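Local coordinates for protein DPSA (Streptomyces coelicolor, PDB 4CY9) that probably oxidises and stores iron within a twelve-subunit ferritin-like shell and, as a member of the Dps family, may also bind DNA, at residues Ala125-Ala130 with Ala136-Leu141; Arg25-Ala30 with Glu121-Ala126; His40-Val45 with Ala52-Ile57. All coordinates share one frame; numbering follows the deposited sequence.

Interaction 1: residues Ala125-Ala130 with Ala136-Leu141; sequences AAVEEA and ATEDLL
Glu-138 packs beside Val-127 and Ala-130 of the facing helix, and its side chain meets them in turn. Its CA and CB rest on the methyl of Ala-130, with 4.1 Å between Glu-138 CB and Ala-130 CB. CG stands anti to the backbone N (chi1 -175°), which sends the chain out over Val-127; Glu-138 CG comes 3.7 Å from Val-127 O, and the two side chains cross at about a right angle. The chain stays extended beyond CG and delivers the carboxylate to a water, which donates to Glu-138 OE2 over 2.6 Å. The same water makes only a weak bond to Val-127 O, at 3.5 Å, so the acid is linked to the opposite backbone by a loose bridge. Farther along, the apolar part takes over. Leu-141 CB slides past Val-127 CG2 at 3.7 Å, the two side chains running in opposite directions. Beyond it, the Leu-141 branch CD1 meets two small methyls, Ala-130 CB at 3.9 Å and Ala-126 CB at 4.0 Å. Such small residues allow the segment axes to approach to 8.4 Å at an angle of 162°. Thr-137 offers its methyl CG2 to Ala-130, while its OG1 is hydrogen-bonded to Asp-134 and Arg-74. The contact lies next to the turn of an antiparallel helical hairpin formed by helices 105-133 and 135-158. Helix 14-44 covers it through Leu-20 and Val-23, helix 50-77 packs against Ala-136 and Leu-140, and Asp-139 makes a salt bridge to Arg-146 of a neighbouring subunit.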
loop_
_atom_site.group_PDB
_atom_site.type_symbol
_atom_site.label_atom_id
_atom_site.label_comp_id
_atom_site.label_asym_id
_atom_site.label_seq_id
_atom_site.Cartn_x
_atom_site.Cartn_y
_atom_site.Cartn_z
ATOM N N ALA A 125 35.470 -12.229 -13.872
ATOM C CA ALA A 125 36.894 -11.886 -13.678
ATOM C C ALA A 125 37.021 -10.977 -12.451
ATOM O O ALA A 125 37.942 -11.148 -11.598
ATOM C CB ALA A 125 37.531 -11.194 -14.894
ATOM N N ALA A 126 36.117 -10.012 -12.317
ATOM C CA ALA A 126 36.159 -9.109 -11.164
ATOM C C ALA A 126 35.871 -9.877 -9.863
ATOM O O ALA A 126 36.462 -9.512 -8.799
ATOM C CB ALA A 126 35.076 -7.917 -11.351
ATOM N N VAL A 127 34.957 -10.882 -9.847
ATOM C CA VAL A 127 34.705 -11.705 -8.628
ATOM C C VAL A 127 36.030 -12.368 -8.189
ATOM O O VAL A 127 36.383 -12.394 -6.981
ATOM C CB VAL A 127 33.694 -12.805 -8.936
ATOM C CG1 VAL A 127 33.659 -13.867 -7.851
ATOM C CG2 VAL A 127 32.265 -12.087 -9.074
ATOM N N GLU A 128 36.724 -12.895 -9.197
ATOM C CA GLU A 128 37.951 -13.654 -8.824
ATOM C C GLU A 128 38.997 -12.666 -8.255
ATOM O O GLU A 128 39.596 -12.954 -7.201
ATOM C CB GLU A 128 38.465 -14.300 -10.172
ATOM C CG GLU A 128 39.988 -14.505 -10.149
ATOM C CD GLU A 128 40.302 -15.895 -9.714
ATOM O OE1 GLU A 128 39.347 -16.538 -9.177
ATOM O OE2 GLU A 128 41.484 -16.357 -9.899
ATOM N N GLU A 129 39.152 -11.474 -8.831
ATOM C CA GLU A 129 40.085 -10.465 -8.231
ATOM C C GLU A 129 39.612 -9.990 -6.891
ATOM O O GLU A 129 40.435 -9.787 -5.949
ATOM C CB GLU A 129 40.261 -9.210 -9.141
ATOM C CG GLU A 129 40.851 -9.552 -10.494
ATOM C CD GLU A 129 42.173 -10.376 -10.326
ATOM O OE1 GLU A 129 42.981 -10.078 -9.358
ATOM O OE2 GLU A 129 42.371 -11.378 -11.099
ATOM N N ALA A 130 38.313 -9.666 -6.739
ATOM C CA ALA A 130 37.860 -9.241 -5.448
ATOM C C ALA A 130 37.980 -10.307 -4.362
ATOM O O ALA A 130 38.190 -9.967 -3.216
ATOM C CB ALA A 130 36.306 -8.857 -5.566
ATOM N N ALA A 136 33.807 -9.063 1.293
ATOM C CA ALA A 136 32.538 -8.346 1.251
ATOM C C ALA A 136 32.243 -7.824 -0.147
ATOM O O ALA A 136 31.101 -7.871 -0.619
ATOM C CB ALA A 136 32.602 -7.138 2.252
ATOM N N THR A 137 33.316 -7.368 -0.861
ATOM C CA THR A 137 33.104 -6.891 -2.238
ATOM C C THR A 137 32.863 -8.085 -3.141
ATOM O O THR A 137 32.067 -8.022 -4.072
ATOM C CB THR A 137 34.351 -6.100 -2.726
ATOM O OG1 THR A 137 34.546 -4.961 -1.859
ATOM C CG2 THR A 137 34.119 -5.607 -4.229
ATOM N N GLU A 138 33.633 -9.190 -2.903
ATOM C CA GLU A 138 33.381 -10.377 -3.713
ATOM C C GLU A 138 31.909 -10.836 -3.599
ATOM O O GLU A 138 31.288 -11.131 -4.610
ATOM C CB GLU A 138 34.288 -11.501 -3.150
ATOM C CG GLU A 138 34.177 -12.777 -4.052
ATOM C CD GLU A 138 34.840 -13.989 -3.376
ATOM O OE1 GLU A 138 34.991 -13.999 -2.156
ATOM O OE2 GLU A 138 35.144 -14.977 -4.049
ATOM N N ASP A 139 31.381 -10.798 -2.394
ATOM C CA ASP A 139 29.990 -11.249 -2.222
ATOM C C ASP A 139 29.053 -10.320 -3.015
ATOM O O ASP A 139 28.031 -10.816 -3.570
ATOM C CB ASP A 139 29.711 -11.215 -0.709
ATOM C CG ASP A 139 28.322 -11.597 -0.359
ATOM O OD1 ASP A 139 27.906 -12.698 -0.564
ATOM O OD2 ASP A 139 27.555 -10.760 0.108
ATOM N N LEU A 140 29.253 -9.031 -2.963
ATOM C CA LEU A 140 28.327 -8.117 -3.690
ATOM C C LEU A 140 28.391 -8.504 -5.180
ATOM O O LEU A 140 27.303 -8.653 -5.859
ATOM C CB LEU A 140 28.903 -6.698 -3.549
ATOM C CG LEU A 140 28.196 -5.641 -4.460
ATOM C CD1 LEU A 140 26.702 -5.496 -3.994
ATOM C CD2 LEU A 140 28.932 -4.276 -4.308
ATOM N N LEU A 141 29.622 -8.686 -5.718
ATOM C CA LEU A 141 29.700 -8.939 -7.143
ATOM C C LEU A 141 29.102 -10.316 -7.526
ATOM O O LEU A 141 28.548 -10.466 -8.640
ATOM C CB LEU A 141 31.211 -8.908 -7.616
ATOM C CG LEU A 141 31.828 -7.498 -7.497
ATOM C CD1 LEU A 141 33.349 -7.669 -7.769
ATOM C CD2 LEU A 141 31.185 -6.517 -8.501
HETATM O O HOH W 1 36.510 -15.780 -6.142
#

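Interaction 2: residues Arg25-Ala30 with Glu121-Ala126; sequences RLRLHA and EGMRAA
The segments bearing Arg-27 and Gly-122 run antiparallel at 159°, their axes 10.4 Å apart at the closest, and it is one long side chain that spans the gap. Arg-27 starts toward the other helix, then bends at chi2 and again at chi3 (92°), which lays its guanidinium over the backbone of Gly-122. Gly-122 CA sits 3.5 Å from the guanidinium plane, offset toward the rim, and Arg-27 NH1 lies 3.6 Å from that CA. The flat approach depends on the missing side chain: a CB at this position would fall only 2.4 Å from NH1 of Arg-27. Helices 14-44 and 105-133 are both members of the four-helix bundle of the ferritin-like fold, and the aliphatic part of the arginine fills the seam between them. Arg-27 CG packs on Ala-126 CB at 3.6 Å, and Arg-27 CD touches both Gly-122 O, at 3.6 Å, and Met-123 SD, at 3.7 Å. Met-123 and Arg-27 slide past each other in opposite directions. With an alanine in place of Arg-27, a gap is likely to open beside Met-123 and Ala-126 and the Gly-122 backbone would probably lose its cover, since no other side chain of segment 25-30 touches them. Met-123 also packs against Gln-144, Leu-145 and Leu-148 of helix 135-158.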
loop_
_atom_site.group_PDB
_atom_site.type_symbol
_atom_site.label_atom_id
_atom_site.label_comp_id
_atom_site.label_asym_id
_atom_site.label_seq_id
_atom_site.Cartn_x
_atom_site.Cartn_y
_atom_site.Cartn_z
ATOM N N ARG A 25 35.882 0.259 -10.841
ATOM C CA ARG A 25 35.640 1.409 -11.728
ATOM C C ARG A 25 35.259 0.925 -13.125
ATOM O O ARG A 25 34.333 1.471 -13.783
ATOM C CB ARG A 25 37.008 2.205 -11.781
ATOM C CG ARG A 25 36.893 3.497 -12.583
ATOM C CD ARG A 25 38.323 4.123 -12.580
ATOM N NE ARG A 25 38.334 5.299 -13.453
ATOM C CZ ARG A 25 38.324 6.525 -12.971
ATOM N NH1 ARG A 25 38.288 6.759 -11.636
ATOM N NH2 ARG A 25 38.308 7.571 -13.855
ATOM N N LEU A 26 35.971 -0.138 -13.631
ATOM C CA LEU A 26 35.584 -0.653 -14.980
ATOM C C LEU A 26 34.260 -1.429 -14.905
ATOM O O LEU A 26 33.485 -1.330 -15.892
ATOM C CB LEU A 26 36.747 -1.597 -15.473
ATOM C CG LEU A 26 36.492 -2.084 -16.928
ATOM C CD1 LEU A 26 36.505 -0.873 -17.885
ATOM C CD2 LEU A 26 37.699 -3.075 -17.194
ATOM N N ARG A 27 33.999 -2.150 -13.805
ATOM C CA ARG A 27 32.736 -2.839 -13.758
ATOM C C ARG A 27 31.606 -1.753 -13.717
ATOM O O ARG A 27 30.527 -2.023 -14.290
ATOM C CB ARG A 27 32.589 -3.642 -12.484
ATOM C CG ARG A 27 33.515 -4.909 -12.504
ATOM C CD ARG A 27 33.257 -5.832 -13.677
ATOM N NE ARG A 27 34.118 -5.491 -14.822
ATOM C CZ ARG A 27 33.741 -5.564 -16.110
ATOM N NH1 ARG A 27 32.446 -5.833 -16.507
ATOM N NH2 ARG A 27 34.698 -5.489 -17.080
ATOM N N LEU A 28 31.839 -0.629 -13.049
ATOM C CA LEU A 28 30.801 0.455 -13.053
ATOM C C LEU A 28 30.610 1.020 -14.466
ATOM O O LEU A 28 29.445 1.173 -14.918
ATOM C CB LEU A 28 31.217 1.553 -12.071
ATOM C CG LEU A 28 30.305 2.787 -12.058
ATOM C CD1 LEU A 28 28.844 2.352 -11.630
ATOM C CD2 LEU A 28 30.844 3.715 -10.937
ATOM N N HIS A 29 31.686 1.247 -15.261
ATOM C CA HIS A 29 31.394 1.648 -16.654
ATOM C C HIS A 29 30.581 0.621 -17.401
ATOM O O HIS A 29 29.730 0.958 -18.167
ATOM C CB HIS A 29 32.796 1.789 -17.401
ATOM C CG HIS A 29 33.592 2.963 -16.896
ATOM N ND1 HIS A 29 33.031 4.161 -16.525
ATOM C CD2 HIS A 29 34.975 3.094 -16.751
ATOM C CE1 HIS A 29 34.057 5.005 -16.138
ATOM N NE2 HIS A 29 35.207 4.349 -16.260
ATOM N N ALA A 30 30.906 -0.668 -17.177
ATOM C CA ALA A 30 30.092 -1.706 -17.858
ATOM C C ALA A 30 28.615 -1.690 -17.455
ATOM O O ALA A 30 27.762 -1.901 -18.344
ATOM C CB ALA A 30 30.691 -3.133 -17.744
ATOM N N GLU A 121 31.264 -12.148 -18.349
ATOM C CA GLU A 121 32.682 -12.553 -18.216
ATOM C C GLU A 121 33.497 -11.493 -17.477
ATOM O O GLU A 121 34.377 -11.914 -16.678
ATOM C CB GLU A 121 33.357 -12.755 -19.662
ATOM C CG GLU A 121 32.722 -14.017 -20.237
ATOM C CD GLU A 121 33.157 -14.248 -21.729
ATOM O OE1 GLU A 121 33.631 -13.320 -22.406
ATOM O OE2 GLU A 121 32.881 -15.355 -22.224
ATOM N N GLY A 122 33.230 -10.194 -17.677
ATOM C CA GLY A 122 33.909 -9.128 -16.939
ATOM C C GLY A 122 33.614 -9.234 -15.453
ATOM O O GLY A 122 34.519 -9.034 -14.611
ATOM N N MET A 123 32.337 -9.524 -15.130
ATOM C CA MET A 123 31.980 -9.652 -13.678
ATOM C C MET A 123 32.616 -10.895 -13.075
ATOM O O MET A 123 33.081 -10.848 -11.930
ATOM C CB MET A 123 30.445 -9.785 -13.530
ATOM C CG MET A 123 29.788 -8.378 -13.809
ATOM S SD MET A 123 30.036 -7.154 -12.514
ATOM C CE MET A 123 28.794 -7.709 -11.297
ATOM N N ARG A 124 32.706 -11.977 -13.871
ATOM C CA ARG A 124 33.288 -13.197 -13.260
ATOM C C ARG A 124 34.794 -12.952 -12.971
ATOM O O ARG A 124 35.284 -13.447 -11.945
ATOM C CB ARG A 124 33.222 -14.364 -14.299
ATOM C CG ARG A 124 31.959 -15.111 -14.169
ATOM C CD ARG A 124 31.974 -16.535 -14.868
ATOM N NE ARG A 124 30.592 -16.989 -14.647
ATOM C CZ ARG A 124 30.195 -17.680 -13.551
ATOM N NH1 ARG A 124 31.121 -18.158 -12.728
ATOM N NH2 ARG A 124 28.908 -18.009 -13.343
ATOM N N ALA A 125 35.470 -12.229 -13.872
ATOM C CA ALA A 125 36.894 -11.886 -13.678
ATOM C C ALA A 125 37.021 -10.977 -12.451
ATOM O O ALA A 125 37.942 -11.148 -11.598
ATOM C CB ALA A 125 37.531 -11.194 -14.894
ATOM N N ALA A 126 36.117 -10.012 -12.317
ATOM C CA ALA A 126 36.159 -9.109 -11.164
ATOM C C ALA A 126 35.871 -9.877 -9.863
ATOM O O ALA A 126 36.462 -9.512 -8.799
ATOM C CB ALA A 126 35.076 -7.917 -11.351
#

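Interaction 3: residues His40-Val45 with Ala52-Ile57; sequences HVHWNV and AVHEMI
His-42 and His-54 are tied by a reciprocal pair of bonds, each imidazole ND1 donating to the backbone carbonyl of the other residue. The bond from His-54 ND1 to His-42 O is 2.9 Å long with an N-H...O angle of 147°; the oxygen lies near the ring plane of His-54, while the donor is tilted out of the carbonyl plane. In return His-42 ND1 reaches His-54 O at 2.8 Å, but this bond is bent and weak. The pair joins the C-terminal end of helix 14-44 to the start of helix 50-77 in the four-helix bundle of a Dps subunit. Asp-58 touches His-42, and Glu-73 of a neighbouring subunit packs on both histidines; this arrangement is consistent with the intersubunit ferroxidase centre known from Dps proteins. With CG anti to the backbone N in both residues (chi1 174° in His-42), the imidazoles swing inward from their two helices and form an offset stack, centroids 3.6 Å apart and planes 14° from parallel. His-42 CE1 lies over the centre of the His-54 ring, whereas His-54 CE1 lies toward the rim of the His-42 ring. The bond from His-54 ND1 fixes the turn of its ring; the weak one from His-42 probably helps to set the other. Phe-50 stacks with His-54 as well. Beside the rings the packing is apolar: Ile-57 CG2 lies 4.0 Å from His-42 CB, and the far end of the same side chain crosses Val-41 at about a right angle, bringing Ile-57 CD1 to 3.5 Å from Val-41 CG1.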
loop_
_atom_site.group_PDB
_atom_site.type_symbol
_atom_site.label_atom_id
_atom_site.label_comp_id
_atom_site.label_asym_id
_atom_site.label_seq_id
_atom_site.Cartn_x
_atom_site.Cartn_y
_atom_site.Cartn_z
ATOM N N HIS A 40 18.088 1.925 -24.624
ATOM C CA HIS A 40 18.119 2.045 -26.117
ATOM C C HIS A 40 17.381 0.925 -26.816
ATOM O O HIS A 40 16.632 1.177 -27.790
ATOM C CB HIS A 40 19.642 2.095 -26.524
ATOM C CG HIS A 40 19.859 2.119 -28.006
ATOM N ND1 HIS A 40 19.936 3.293 -28.728
ATOM C CD2 HIS A 40 19.951 1.068 -28.928
ATOM C CE1 HIS A 40 20.112 2.989 -30.039
ATOM N NE2 HIS A 40 20.112 1.639 -30.174
ATOM N N VAL A 41 17.590 -0.309 -26.356
ATOM C CA VAL A 41 16.864 -1.424 -26.974
ATOM C C VAL A 41 15.369 -1.238 -26.710
ATOM O O VAL A 41 14.506 -1.466 -27.586
ATOM C CB VAL A 41 17.390 -2.784 -26.422
ATOM C CG1 VAL A 41 16.542 -3.906 -27.015
ATOM C CG2 VAL A 41 18.874 -2.961 -26.911
ATOM N N HIS A 42 14.974 -0.960 -25.471
ATOM C CA HIS A 42 13.559 -0.769 -25.120
ATOM C C HIS A 42 12.898 0.234 -26.081
ATOM O O HIS A 42 11.752 0.038 -26.494
ATOM C CB HIS A 42 13.574 -0.275 -23.682
ATOM C CG HIS A 42 12.253 0.131 -23.104
ATOM N ND1 HIS A 42 11.406 -0.764 -22.521
ATOM C CD2 HIS A 42 11.789 1.408 -22.755
ATOM C CE1 HIS A 42 10.326 -0.155 -21.967
ATOM N NE2 HIS A 42 10.571 1.237 -22.118
ATOM N N TRP A 43 13.576 1.312 -26.402
ATOM C CA TRP A 43 12.934 2.354 -27.249
ATOM C C TRP A 43 12.892 1.983 -28.690
ATOM O O TRP A 43 11.999 2.449 -29.406
ATOM C CB TRP A 43 13.757 3.656 -27.148
ATOM C CG TRP A 43 13.787 4.240 -25.761
ATOM C CD1 TRP A 43 12.794 4.223 -24.805
ATOM C CD2 TRP A 43 14.908 4.939 -25.157
ATOM N NE1 TRP A 43 13.212 4.821 -23.653
ATOM C CE2 TRP A 43 14.489 5.306 -23.822
ATOM C CE3 TRP A 43 16.197 5.301 -25.613
ATOM C CZ2 TRP A 43 15.318 6.010 -22.912
ATOM C CZ3 TRP A 43 17.013 6.070 -24.713
ATOM C CH2 TRP A 43 16.613 6.433 -23.402
ATOM N N ASN A 44 13.803 1.120 -29.143
ATOM C CA ASN A 44 14.015 0.937 -30.579
ATOM C C ASN A 44 13.727 -0.483 -31.071
ATOM O O ASN A 44 14.015 -0.799 -32.219
ATOM C CB ASN A 44 15.484 1.277 -30.920
ATOM C CG ASN A 44 15.763 2.789 -30.687
ATOM O OD1 ASN A 44 16.646 3.204 -29.864
ATOM N ND2 ASN A 44 14.929 3.617 -31.332
ATOM N N VAL A 45 13.058 -1.316 -30.280
ATOM C CA VAL A 45 12.565 -2.595 -30.760
ATOM C C VAL A 45 11.257 -2.402 -31.557
ATOM O O VAL A 45 10.445 -1.574 -31.156
ATOM C CB VAL A 45 12.212 -3.574 -29.555
ATOM C CG1 VAL A 45 13.471 -4.238 -29.050
ATOM C CG2 VAL A 45 11.456 -2.896 -28.381
ATOM N N ALA A 52 6.048 -7.379 -25.690
ATOM C CA ALA A 52 6.624 -8.305 -24.750
ATOM C C ALA A 52 8.081 -8.021 -24.421
ATOM O O ALA A 52 8.481 -8.067 -23.237
ATOM C CB ALA A 52 6.496 -9.774 -25.287
ATOM N N VAL A 53 8.892 -7.768 -25.443
ATOM C CA VAL A 53 10.263 -7.471 -25.211
ATOM C C VAL A 53 10.458 -6.106 -24.475
ATOM O O VAL A 53 11.294 -5.937 -23.625
ATOM C CB VAL A 53 11.053 -7.611 -26.560
ATOM C CG1 VAL A 53 12.449 -7.116 -26.415
ATOM C CG2 VAL A 53 10.929 -9.101 -27.009
ATOM N N HIS A 54 9.668 -5.135 -24.971
ATOM C CA HIS A 54 9.759 -3.758 -24.464
ATOM C C HIS A 54 9.483 -3.841 -23.017
ATOM O O HIS A 54 10.258 -3.272 -22.226
ATOM C CB HIS A 54 8.680 -2.937 -25.213
ATOM C CG HIS A 54 8.463 -1.585 -24.725
ATOM N ND1 HIS A 54 9.211 -0.478 -25.251
ATOM C CD2 HIS A 54 7.495 -1.090 -23.894
ATOM C CE1 HIS A 54 8.733 0.674 -24.577
ATOM N NE2 HIS A 54 7.700 0.317 -23.762
ATOM N N GLU A 55 8.408 -4.540 -22.628
ATOM C CA GLU A 55 8.078 -4.623 -21.168
ATOM C C GLU A 55 9.115 -5.463 -20.467
ATOM O O GLU A 55 9.441 -5.105 -19.256
ATOM C CB GLU A 55 6.652 -5.159 -20.849
ATOM C CG GLU A 55 5.641 -4.386 -21.693
ATOM C CD GLU A 55 4.963 -3.260 -21.110
ATOM O OE1 GLU A 55 5.640 -2.231 -20.975
ATOM O OE2 GLU A 55 3.711 -3.380 -21.007
ATOM N N MET A 56 9.588 -6.524 -21.078
ATOM C CA MET A 56 10.545 -7.414 -20.290
ATOM C C MET A 56 11.940 -6.714 -19.853
ATOM O O MET A 56 12.602 -7.017 -18.823
ATOM C CB MET A 56 10.960 -8.539 -21.118
ATOM C CG MET A 56 12.065 -9.450 -20.544
ATOM S SD MET A 56 12.451 -10.905 -21.675
ATOM C CE MET A 56 13.889 -10.388 -22.721
ATOM N N ILE A 57 12.370 -5.779 -20.680
ATOM C CA ILE A 57 13.654 -5.058 -20.376
ATOM C C ILE A 57 13.463 -4.147 -19.185
ATOM O O ILE A 57 14.404 -3.844 -18.446
ATOM C CB ILE A 57 14.037 -4.255 -21.684
ATOM C CG1 ILE A 57 14.515 -5.252 -22.674
ATOM C CG2 ILE A 57 15.047 -3.108 -21.316
ATOM C CD1 ILE A 57 14.764 -4.584 -24.070
#

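Overall arrangement
From the N terminus, the chain first passes along helix 14-44, which supplies segment 25-30 to interaction 2 and, farther on, segment 40-45 to interaction 3. Interaction 3 closes first, over a short connection into helix 50-77, and lies wholly within the much longer loop that interaction 2 completes on helix 105-133. Interaction 1 starts where that loop ends, the two sharing Ala-125 and Ala-126, and closes the turn into helix 135-158. None of the loops cross. Interactions 1 and 2 touch, their centres 10 Å apart, whereas interaction 3 lies about 30 Å from interaction 1, centre to centre, on the opposite side of the chain's centre. Together they join all four long helices.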